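Local coordinates for DUF1254 domain-containing protein (Vibrio parahaemolyticus, PDB 3U07), which is of unknown function, a probable secreted or periplasmic protein that combines sequence families DUF1254 and DUF1214, at residues R338-N343 / D380-I385; P342-F347 / Y415-A420; A410-Y415 / G424-P429. The protein carries 2 engineered substitutions. All blocks are in the same frame, centred on the assembly; numbering follows the deposited sequence.

All three contacts lie on the same side of the chain's centre, in the C-terminal part that holds the DUF1214 family sequence. Interaction 1 pairs strands 334-340 and 382-388 of a mixed sheet. After strand 334-340 the chain passes through Pro342 and Asn343, shared with interaction 2, whose corner pairs with the end of strand 408-417 in a separate antiparallel sheet. Interaction 3 packs the loop after helix 419-423 on that strand. Interaction 1 closes before interaction 3 opens, while the segments of 2 and 3, with centres about 10 Å apart, alternate. Phe339 packs on Pro429 of that loop, and Pro342 on Phe414 of strand 408-417, so the two sheets are tied together.

Interaction 1: residues R338-N343 / D380-I385; sequences RFKAPN and DGYYTI
Arg338 lies against both Thr384 and Tyr382, and its side chain traces the contact from root to tip. Its CB passes Thr384 OG1, CG comes closest at 3.4 Å from Thr384 OG1, and CD still lies beside that oxygen. Because CG stands opposite the backbone N (chi1 178°), the chain runs out along the neighbouring strand before bending about the CG-CD bond. NE comes over the CD2 side of Tyr382. The guanidinium then settles flat on the Tyr382 ring, with CZ 4.0 Å from the centroid of that ring and the two planes 22° apart, a stacked cation-pi pair. NH1 sits over the root of the tyrosine, 3.2 Å from Tyr382 CB, while NH2 reaches over CD1. NH1 also forms a salt bridge with Asp378, whose other carboxylate oxygen accepts a bond from Tyr382 N, so one aspartate helps place both partners of the stack.

Lys340 takes the opposite face of Tyr382: its CG makes a CH-pi contact, 3.9 Å from the centroid of the Tyr382 ring. Between these flanks the backbones are antiparallel. Phe339 and Tyr383 exchange two bonds, Phe339 N to Tyr383 O at 2.9 Å and Tyr383 N to Phe339 O at 2.7 Å, the second nearly straight at 173°. Further on, a water takes over: it accepts from Ala341 N and donates to Gly381 O.

On the other side of the sheet, Phe339 CZ approaches Tyr383 CB at 4.1 Å, and Ala341 CB meets the edge of the Tyr383 ring. Trp348 of strand 347-354 meets both rings edge-to-face, and Ile385 packs on Val350 of that strand. Strands 334-340 and 382-388 are the inner pair of their mixed sheet, flanked by 432-434 and 400-402.

Interaction 2: residues P342-F347 / Y415-A420; sequences PNVSEF and YGADDA
The rings of Phe347 and Tyr415 lie on one another in an offset stack, centroids 4.1 Å apart and planes 16° from parallel. Each covers the rim of the other: Tyr415 CD2 sits over one face of Phe347, and Phe347 CZ over one face of Tyr415, 3.3 Å between those two atoms. At the edge of the tyrosine, in its plane, lies the backbone O of Phe347. Tyr108 meets both rings, that of Phe347 edge-to-face, and Asp81 is hydrogen-bonded to the Tyr415 hydroxyl, so this pair reaches toward the N-terminal part of the chain.

The second pair of flat groups is polar. Asn343 ND2 donates to Asp418 OD2 at 3.2 Å, coming from above the carboxylate plane; amide and carboxylate are turned 67° apart. A water links the same two groups by accepting from ND2 and donating to Asp418 OD1. With CG set between its own N and carbonyl carbon (chi1 71°), Asp418 also turns OD1 back to cap Ile421 N at the start of helix 419-423.

The backbones pair along the contact. Ser345 N donates to Gly416 O at 2.8 Å, and Tyr415 N to Phe347 O at 3.0 Å. Val344 faces Ala417, CG1 to CB 4.3 Å. Ser345 OG packs against Gly416 CA, 3.4 Å away.

Tyr415 O accepts from Glu346 N at 3.0 Å and weakly from Phe347 N. Glu346 and Phe347 thus both oppose Tyr415, the mark of a classic beta bulge, here placed where both segments turn a corner, one entering strand 347-354 and the other within the broken strand 408-417, shortly before helix 419-423, whose N-cap is Asp418.

Interaction 3: residues A410-Y415 / G424-P429; sequences AIMRFY and GEYQMP
The loop that brings Tyr426 against Phe414 contains a bond from Gln427 NE2 to Glu425 O, 2.9 Å and nearly straight at the hydrogen (176°). The carbonyl oxygen lies in the plane of the Gln427 amide, though the donor stands above the plane of the carbonyl. Across the contact itself the meeting is apolar. The two rings come nearest at Tyr426 CE2 and Phe414 CZ, 3.6 Å apart, their planes 81° apart in an oblique arrangement.

The two selenomethionines carry the rest. Met412 extends from the strand with CG opposite its backbone N (chi1 -169°) and bends only at its last torsion, which lays CE alongside Met428. There Met412 CE is 3.3 Å from Met428 CG and 3.4 Å from Met428 CE, tighter than ordinary carbon contact. The same methyl meets Pro429 CD at 3.6 Å. Met428 is stretched out, so its CE continues past Met412 to Ala410 CB, 4.0 Å away. Residues 410, 412 and 414 thus present one face of the strand to the loop.

Strand 408-417 is interior to its antiparallel sheet, between 315-319 and 347-354. Met428 also packs on Arg317 and Ser319, Arg317 NH2 is hydrogen-bonded to Tyr426 O, and Ile421 of helix 419-423 touches the side chains of both Phe414 and Tyr426, so helix and loop together cover this face on the way to strand 432-434.

Interaction 1: residues R338-N343 / D380-I385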
loop_
_atom_site.group_PDB
_atom_site.type_symbol
_atom_site.label_atom_id
_atom_site.label_comp_id
_atom_site.label_asym_id
_atom_site.label_seq_id
_atom_site.Cartn_x
_atom_site.Cartn_y
_atom_site.Cartn_z
ATOM N N ARG A 338 6.818 1.628 27.631
ATOM C CA ARG A 338 8.249 1.891 27.758
ATOM C C ARG A 338 9.022 0.835 26.976
ATOM O O ARG A 338 8.873 -0.362 27.220
ATOM C CB ARG A 338 8.650 1.881 29.229
ATOM C CG ARG A 338 10.124 2.102 29.484
ATOM C CD ARG A 338 10.381 2.111 30.980
ATOM N NE ARG A 338 11.684 1.549 31.321
ATOM C CZ ARG A 338 12.835 2.203 31.231
ATOM N NH1 ARG A 338 12.859 3.461 30.809
ATOM N NH2 ARG A 338 13.965 1.590 31.556
ATOM N N PHE A 339 9.870 1.284 26.055
ATOM C CA PHE A 339 10.608 0.356 25.199
ATOM C C PHE A 339 11.858 0.957 24.566
ATOM O O PHE A 339 11.980 2.175 24.429
ATOM C CB PHE A 339 9.694 -0.073 24.057
ATOM C CG PHE A 339 9.102 1.096 23.310
ATOM C CD1 PHE A 339 7.987 1.761 23.812
ATOM C CD2 PHE A 339 9.710 1.586 22.157
ATOM C CE1 PHE A 339 7.486 2.900 23.185
ATOM C CE2 PHE A 339 9.219 2.725 21.520
ATOM C CZ PHE A 339 8.105 3.385 22.036
ATOM N N LYS A 340 12.771 0.080 24.161
ATOM C CA LYS A 340 13.991 0.485 23.474
ATOM C C LYS A 340 13.585 0.894 22.053
ATOM O O LYS A 340 12.524 0.499 21.556
ATOM C CB LYS A 340 14.972 -0.690 23.389
ATOM C CG LYS A 340 15.790 -0.944 24.654
ATOM C CD LYS A 340 17.281 -0.822 24.340
ATOM C CE LYS A 340 18.077 -0.169 25.467
ATOM N NZ LYS A 340 18.570 -1.137 26.489
ATOM N N ALA A 341 14.418 1.685 21.392
ATOM C CA ALA A 341 14.113 2.108 20.030
ATOM C C ALA A 341 14.003 0.899 19.097
ATOM O O ALA A 341 14.818 -0.023 19.160
ATOM C CB ALA A 341 15.196 3.050 19.525
ATOM N N PRO A 342 12.977 0.880 18.231
ATOM C CA PRO A 342 12.776 -0.221 17.279
ATOM C C PRO A 342 13.921 -0.135 16.262
ATOM O O PRO A 342 14.429 0.957 16.005
ATOM C CB PRO A 342 11.432 0.122 16.635
ATOM C CG PRO A 342 10.733 0.931 17.689
ATOM C CD PRO A 342 11.844 1.819 18.185
ATOM N N ASN A 343 14.336 -1.256 15.685
ATOM C CA ASN A 343 15.415 -1.208 14.700
ATOM C C ASN A 343 14.929 -0.734 13.325
ATOM O O ASN A 343 14.599 -1.551 12.462
ATOM C CB ASN A 343 16.086 -2.579 14.557
ATOM C CG ASN A 343 16.794 -3.021 15.828
ATOM O OD1 ASN A 343 17.422 -2.215 16.518
ATOM N ND2 ASN A 343 16.708 -4.309 16.134
ATOM N N ASP A 380 19.144 5.701 29.429
ATOM C CA ASP A 380 19.413 4.314 29.071
ATOM C C ASP A 380 18.867 3.988 27.687
ATOM O O ASP A 380 18.832 2.826 27.272
ATOM C CB ASP A 380 18.814 3.374 30.115
ATOM C CG ASP A 380 19.683 3.261 31.355
ATOM O OD1 ASP A 380 19.156 2.879 32.421
ATOM O OD2 ASP A 380 20.898 3.543 31.258
ATOM N N GLY A 381 18.435 5.027 26.981
ATOM C CA GLY A 381 17.915 4.850 25.638
ATOM C C GLY A 381 16.535 4.241 25.502
ATOM O O GLY A 381 16.206 3.689 24.454
ATOM N N TYR A 382 15.734 4.305 26.558
ATOM C CA TYR A 382 14.376 3.777 26.498
ATOM C C TYR A 382 13.445 4.939 26.222
ATOM O O TYR A 382 13.678 6.054 26.688
ATOM C CB TYR A 382 13.943 3.142 27.828
ATOM C CG TYR A 382 14.353 1.701 28.024
ATOM C CD1 TYR A 382 15.613 1.375 28.524
ATOM C CD2 TYR A 382 13.475 0.661 27.715
ATOM C CE1 TYR A 382 15.989 0.041 28.716
ATOM C CE2 TYR A 382 13.841 -0.675 27.902
ATOM C CZ TYR A 382 15.099 -0.975 28.404
ATOM O OH TYR A 382 15.461 -2.288 28.597
ATOM N N TYR A 383 12.409 4.696 25.432
ATOM C CA TYR A 383 11.428 5.735 25.189
ATOM C C TYR A 383 10.291 5.361 26.131
ATOM O O TYR A 383 10.080 4.184 26.432
ATOM C CB TYR A 383 10.931 5.731 23.743
ATOM C CG TYR A 383 11.943 6.242 22.747
ATOM C CD1 TYR A 383 12.933 5.402 22.237
ATOM C CD2 TYR A 383 11.908 7.567 22.304
ATOM C CE1 TYR A 383 13.860 5.867 21.306
ATOM C CE2 TYR A 383 12.833 8.040 21.375
ATOM C CZ TYR A 383 13.805 7.182 20.880
ATOM O OH TYR A 383 14.724 7.634 19.963
ATOM N N THR A 384 9.577 6.363 26.614
ATOM C CA THR A 384 8.469 6.123 27.522
ATOM C C THR A 384 7.306 7.003 27.126
ATOM O O THR A 384 7.400 8.223 27.190
ATOM C CB THR A 384 8.849 6.450 28.981
ATOM O OG1 THR A 384 9.829 5.515 29.445
ATOM C CG2 THR A 384 7.623 6.370 29.876
ATOM N N ILE A 385 6.213 6.383 26.701
ATOM C CA ILE A 385 5.028 7.130 26.313
ATOM C C ILE A 385 3.976 7.005 27.414
ATOM O O ILE A 385 3.618 5.897 27.820
ATOM C CB ILE A 385 4.427 6.597 24.990
ATOM C CG1 ILE A 385 5.419 6.814 23.840
ATOM C CG2 ILE A 385 3.086 7.286 24.714
ATOM C CD1 ILE A 385 4.936 6.290 22.501
HETATM O O HOH W 1 16.914 2.916 22.064
#

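Interaction 2: residues P342-F347 / Y415-A420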
loop_
_atom_site.group_PDB
_atom_site.type_symbol
_atom_site.label_atom_id
_atom_site.label_comp_id
_atom_site.label_asym_id
_atom_site.label_seq_id
_atom_site.Cartn_x
_atom_site.Cartn_y
_atom_site.Cartn_z
ATOM N N PRO A 342 12.977 0.880 18.231
ATOM C CA PRO A 342 12.776 -0.221 17.279
ATOM C C PRO A 342 13.921 -0.135 16.262
ATOM O O PRO A 342 14.429 0.957 16.005
ATOM C CB PRO A 342 11.432 0.122 16.635
ATOM C CG PRO A 342 10.733 0.931 17.689
ATOM C CD PRO A 342 11.844 1.819 18.185
ATOM N N ASN A 343 14.336 -1.256 15.685
ATOM C CA ASN A 343 15.415 -1.208 14.700
ATOM C C ASN A 343 14.929 -0.734 13.325
ATOM O O ASN A 343 14.599 -1.551 12.462
ATOM C CB ASN A 343 16.086 -2.579 14.557
ATOM C CG ASN A 343 16.794 -3.021 15.828
ATOM O OD1 ASN A 343 17.422 -2.215 16.518
ATOM N ND2 ASN A 343 16.708 -4.309 16.134
ATOM N N VAL A 344 14.870 0.583 13.133
ATOM C CA VAL A 344 14.448 1.154 11.855
ATOM C C VAL A 344 15.518 2.113 11.343
ATOM O O VAL A 344 16.183 2.791 12.126
ATOM C CB VAL A 344 13.118 1.924 11.959
ATOM C CG1 VAL A 344 12.036 1.019 12.514
ATOM C CG2 VAL A 344 13.297 3.157 12.810
ATOM N N SER A 345 15.681 2.178 10.028
ATOM C CA SER A 345 16.696 3.051 9.451
ATOM C C SER A 345 16.187 4.471 9.292
ATOM O O SER A 345 16.966 5.423 9.323
ATOM C CB SER A 345 17.140 2.525 8.078
ATOM O OG SER A 345 16.122 2.708 7.102
ATOM N N GLU A 346 14.879 4.622 9.126
ATOM C CA GLU A 346 14.314 5.947 8.929
ATOM C C GLU A 346 13.664 6.539 10.171
ATOM O O GLU A 346 14.198 7.472 10.771
ATOM C CB GLU A 346 13.313 5.909 7.771
ATOM C CG GLU A 346 13.878 5.271 6.514
ATOM C CD GLU A 346 15.260 5.799 6.176
ATOM O OE1 GLU A 346 15.393 7.013 5.913
ATOM O OE2 GLU A 346 16.211 4.994 6.178
ATOM N N PHE A 347 12.501 6.022 10.552
ATOM C CA PHE A 347 11.820 6.531 11.740
ATOM C C PHE A 347 10.638 5.654 12.113
ATOM O O PHE A 347 10.271 4.745 11.370
ATOM C CB PHE A 347 11.347 7.973 11.511
ATOM C CG PHE A 347 10.140 8.097 10.612
ATOM C CD1 PHE A 347 8.859 8.201 11.153
ATOM C CD2 PHE A 347 10.286 8.156 9.225
ATOM C CE1 PHE A 347 7.739 8.370 10.328
ATOM C CE2 PHE A 347 9.172 8.322 8.386
ATOM C CZ PHE A 347 7.897 8.431 8.942
ATOM N N TYR A 415 9.456 2.544 9.478
ATOM C CA TYR A 415 9.951 2.879 8.149
ATOM C C TYR A 415 11.427 2.512 8.069
ATOM O O TYR A 415 12.257 3.112 8.747
ATOM C CB TYR A 415 9.757 4.371 7.906
ATOM C CG TYR A 415 8.309 4.793 7.983
ATOM C CD1 TYR A 415 7.494 4.778 6.848
ATOM C CD2 TYR A 415 7.741 5.169 9.194
ATOM C CE1 TYR A 415 6.148 5.130 6.924
ATOM C CE2 TYR A 415 6.398 5.517 9.282
ATOM C CZ TYR A 415 5.607 5.496 8.148
ATOM O OH TYR A 415 4.278 5.832 8.240
ATOM N N GLY A 416 11.743 1.521 7.242
ATOM C CA GLY A 416 13.117 1.079 7.104
ATOM C C GLY A 416 13.435 0.061 8.185
ATOM O O GLY A 416 14.557 -0.000 8.693
ATOM N N ALA A 417 12.433 -0.745 8.527
ATOM C CA ALA A 417 12.555 -1.769 9.558
ATOM C C ALA A 417 13.484 -2.911 9.173
ATOM O O ALA A 417 13.661 -3.200 7.991
ATOM C CB ALA A 417 11.180 -2.326 9.884
ATOM N N ASP A 418 14.064 -3.565 10.182
ATOM C CA ASP A 418 14.957 -4.693 9.943
ATOM C C ASP A 418 14.136 -5.965 9.726
ATOM O O ASP A 418 12.907 -5.924 9.764
ATOM C CB ASP A 418 15.957 -4.860 11.106
ATOM C CG ASP A 418 15.315 -5.378 12.395
ATOM O OD1 ASP A 418 14.073 -5.462 12.490
ATOM O OD2 ASP A 418 16.076 -5.700 13.330
ATOM N N ASP A 419 14.808 -7.088 9.496
ATOM C CA ASP A 419 14.116 -8.344 9.236
ATOM C C ASP A 419 13.112 -8.782 10.298
ATOM O O ASP A 419 11.988 -9.160 9.970
ATOM C CB ASP A 419 15.126 -9.478 9.001
ATOM C CG ASP A 419 15.940 -9.289 7.731
ATOM O OD1 ASP A 419 15.515 -8.506 6.857
ATOM O OD2 ASP A 419 16.999 -9.937 7.600
ATOM N N ALA A 420 13.512 -8.732 11.566
ATOM C CA ALA A 420 12.642 -9.157 12.663
ATOM C C ALA A 420 11.302 -8.432 12.680
ATOM O O ALA A 420 10.268 -9.026 12.984
ATOM C CB ALA A 420 13.364 -8.975 13.998
HETATM O O HOH W 2 13.899 -5.861 15.406
#

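Interaction 3: residues A410-Y415 / G424-P429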
loop_
_atom_site.group_PDB
_atom_site.type_symbol
_atom_site.label_atom_id
_atom_site.label_comp_id
_atom_site.label_asym_id
_atom_site.label_seq_id
_atom_site.Cartn_x
_atom_site.Cartn_y
_atom_site.Cartn_z
ATOM N N ALA A 410 -3.847 1.443 19.192
ATOM C CA ALA A 410 -2.643 2.146 18.795
ATOM C C ALA A 410 -1.998 1.424 17.631
ATOM O O ALA A 410 -1.926 0.198 17.619
ATOM C CB ALA A 410 -1.667 2.221 19.978
ATOM N N ILE A 411 -1.549 2.197 16.646
ATOM C CA ILE A 411 -0.878 1.647 15.473
ATOM C C ILE A 411 0.569 2.123 15.468
ATOM O O ILE A 411 0.827 3.325 15.443
ATOM C CB ILE A 411 -1.524 2.130 14.157
ATOM C CG1 ILE A 411 -2.920 1.523 13.987
ATOM C CG2 ILE A 411 -0.611 1.780 12.981
ATOM C CD1 ILE A 411 -2.931 0.020 13.784
HETATM N N MSE A 412 1.512 1.189 15.507
HETATM C CA MSE A 412 2.919 1.562 15.471
HETATM C C MSE A 412 3.416 1.341 14.038
HETATM O O MSE A 412 3.155 0.301 13.429
HETATM C CB MSE A 412 3.734 0.717 16.452
HETATM C CG MSE A 412 5.154 1.232 16.668
HETATM SE SE MSE A 412 6.064 0.387 18.170
HETATM C CE MSE A 412 4.643 0.543 19.454
ATOM N N ARG A 413 4.107 2.334 13.494
ATOM C CA ARG A 413 4.621 2.233 12.133
ATOM C C ARG A 413 6.145 2.257 12.109
ATOM O O ARG A 413 6.782 2.995 12.863
ATOM C CB ARG A 413 4.040 3.363 11.274
ATOM C CG ARG A 413 2.531 3.240 11.076
ATOM C CD ARG A 413 1.984 4.310 10.151
ATOM N NE ARG A 413 0.595 4.037 9.776
ATOM C CZ ARG A 413 -0.469 4.471 10.445
ATOM N NH1 ARG A 413 -0.320 5.211 11.534
ATOM N NH2 ARG A 413 -1.688 4.159 10.025
ATOM N N PHE A 414 6.722 1.426 11.249
ATOM C CA PHE A 414 8.173 1.329 11.134
ATOM C C PHE A 414 8.601 1.552 9.683
ATOM O O PHE A 414 8.166 0.842 8.775
ATOM C CB PHE A 414 8.651 -0.052 11.599
ATOM C CG PHE A 414 8.048 -0.506 12.903
ATOM C CD1 PHE A 414 6.751 -1.009 12.950
ATOM C CD2 PHE A 414 8.788 -0.449 14.085
ATOM C CE1 PHE A 414 6.196 -1.453 14.151
ATOM C CE2 PHE A 414 8.244 -0.890 15.299
ATOM C CZ PHE A 414 6.946 -1.394 15.331
ATOM N N TYR A 415 9.456 2.544 9.478
ATOM C CA TYR A 415 9.951 2.879 8.149
ATOM C C TYR A 415 11.427 2.512 8.069
ATOM O O TYR A 415 12.257 3.112 8.747
ATOM C CB TYR A 415 9.757 4.371 7.906
ATOM C CG TYR A 415 8.309 4.793 7.983
ATOM C CD1 TYR A 415 7.494 4.778 6.848
ATOM C CD2 TYR A 415 7.741 5.169 9.194
ATOM C CE1 TYR A 415 6.148 5.130 6.924
ATOM C CE2 TYR A 415 6.398 5.517 9.282
ATOM C CZ TYR A 415 5.607 5.496 8.148
ATOM O OH TYR A 415 4.278 5.832 8.240
ATOM N N GLY A 424 7.427 -10.271 11.252
ATOM C CA GLY A 424 6.376 -10.449 12.236
ATOM C C GLY A 424 6.936 -10.941 13.561
ATOM O O GLY A 424 6.211 -11.039 14.548
ATOM N N GLU A 425 8.230 -11.249 13.591
ATOM C CA GLU A 425 8.869 -11.732 14.812
ATOM C C GLU A 425 8.783 -10.673 15.914
ATOM O O GLU A 425 8.228 -10.923 16.982
ATOM C CB GLU A 425 10.332 -12.091 14.530
ATOM C CG GLU A 425 11.055 -12.758 15.690
ATOM C CD GLU A 425 12.451 -13.227 15.316
ATOM O OE1 GLU A 425 13.192 -12.446 14.685
ATOM O OE2 GLU A 425 12.813 -14.373 15.659
ATOM N N TYR A 426 9.323 -9.489 15.645
ATOM C CA TYR A 426 9.293 -8.398 16.617
ATOM C C TYR A 426 7.868 -8.157 17.101
ATOM O O TYR A 426 6.938 -8.076 16.300
ATOM C CB TYR A 426 9.831 -7.116 15.982
ATOM C CG TYR A 426 9.678 -5.879 16.844
ATOM C CD1 TYR A 426 10.633 -5.548 17.808
ATOM C CD2 TYR A 426 8.596 -5.021 16.669
ATOM C CE1 TYR A 426 10.515 -4.386 18.569
ATOM C CE2 TYR A 426 8.467 -3.859 17.424
ATOM C CZ TYR A 426 9.430 -3.546 18.367
ATOM O OH TYR A 426 9.325 -2.378 19.086
ATOM N N GLN A 427 7.701 -8.033 18.412
ATOM C CA GLN A 427 6.387 -7.796 18.993
ATOM C C GLN A 427 6.264 -6.350 19.451
ATOM O O GLN A 427 7.211 -5.767 19.968
ATOM C CB GLN A 427 6.154 -8.736 20.179
ATOM C CG GLN A 427 6.196 -10.213 19.818
ATOM C CD GLN A 427 5.078 -10.609 18.875
ATOM O OE1 GLN A 427 3.906 -10.620 19.255
ATOM N NE2 GLN A 427 5.433 -10.931 17.634
HETATM N N MSE A 428 5.090 -5.770 19.255
HETATM C CA MSE A 428 4.872 -4.397 19.662
HETATM C C MSE A 428 5.007 -4.254 21.175
HETATM O O MSE A 428 4.524 -5.099 21.927
HETATM C CB MSE A 428 3.483 -3.943 19.246
HETATM C CG MSE A 428 3.288 -2.460 19.413
HETATM SE SE MSE A 428 1.594 -1.897 18.765
HETATM C CE MSE A 428 1.400 -0.303 19.851
ATOM N N PRO A 429 5.679 -3.190 21.641
ATOM C CA PRO A 429 5.821 -3.021 23.090
ATOM C C PRO A 429 4.430 -3.047 23.727
ATOM O O PRO A 429 3.453 -2.594 23.130
ATOM C CB PRO A 429 6.513 -1.663 23.209
ATOM C CG PRO A 429 7.389 -1.639 21.978
ATOM C CD PRO A 429 6.444 -2.165 20.909
#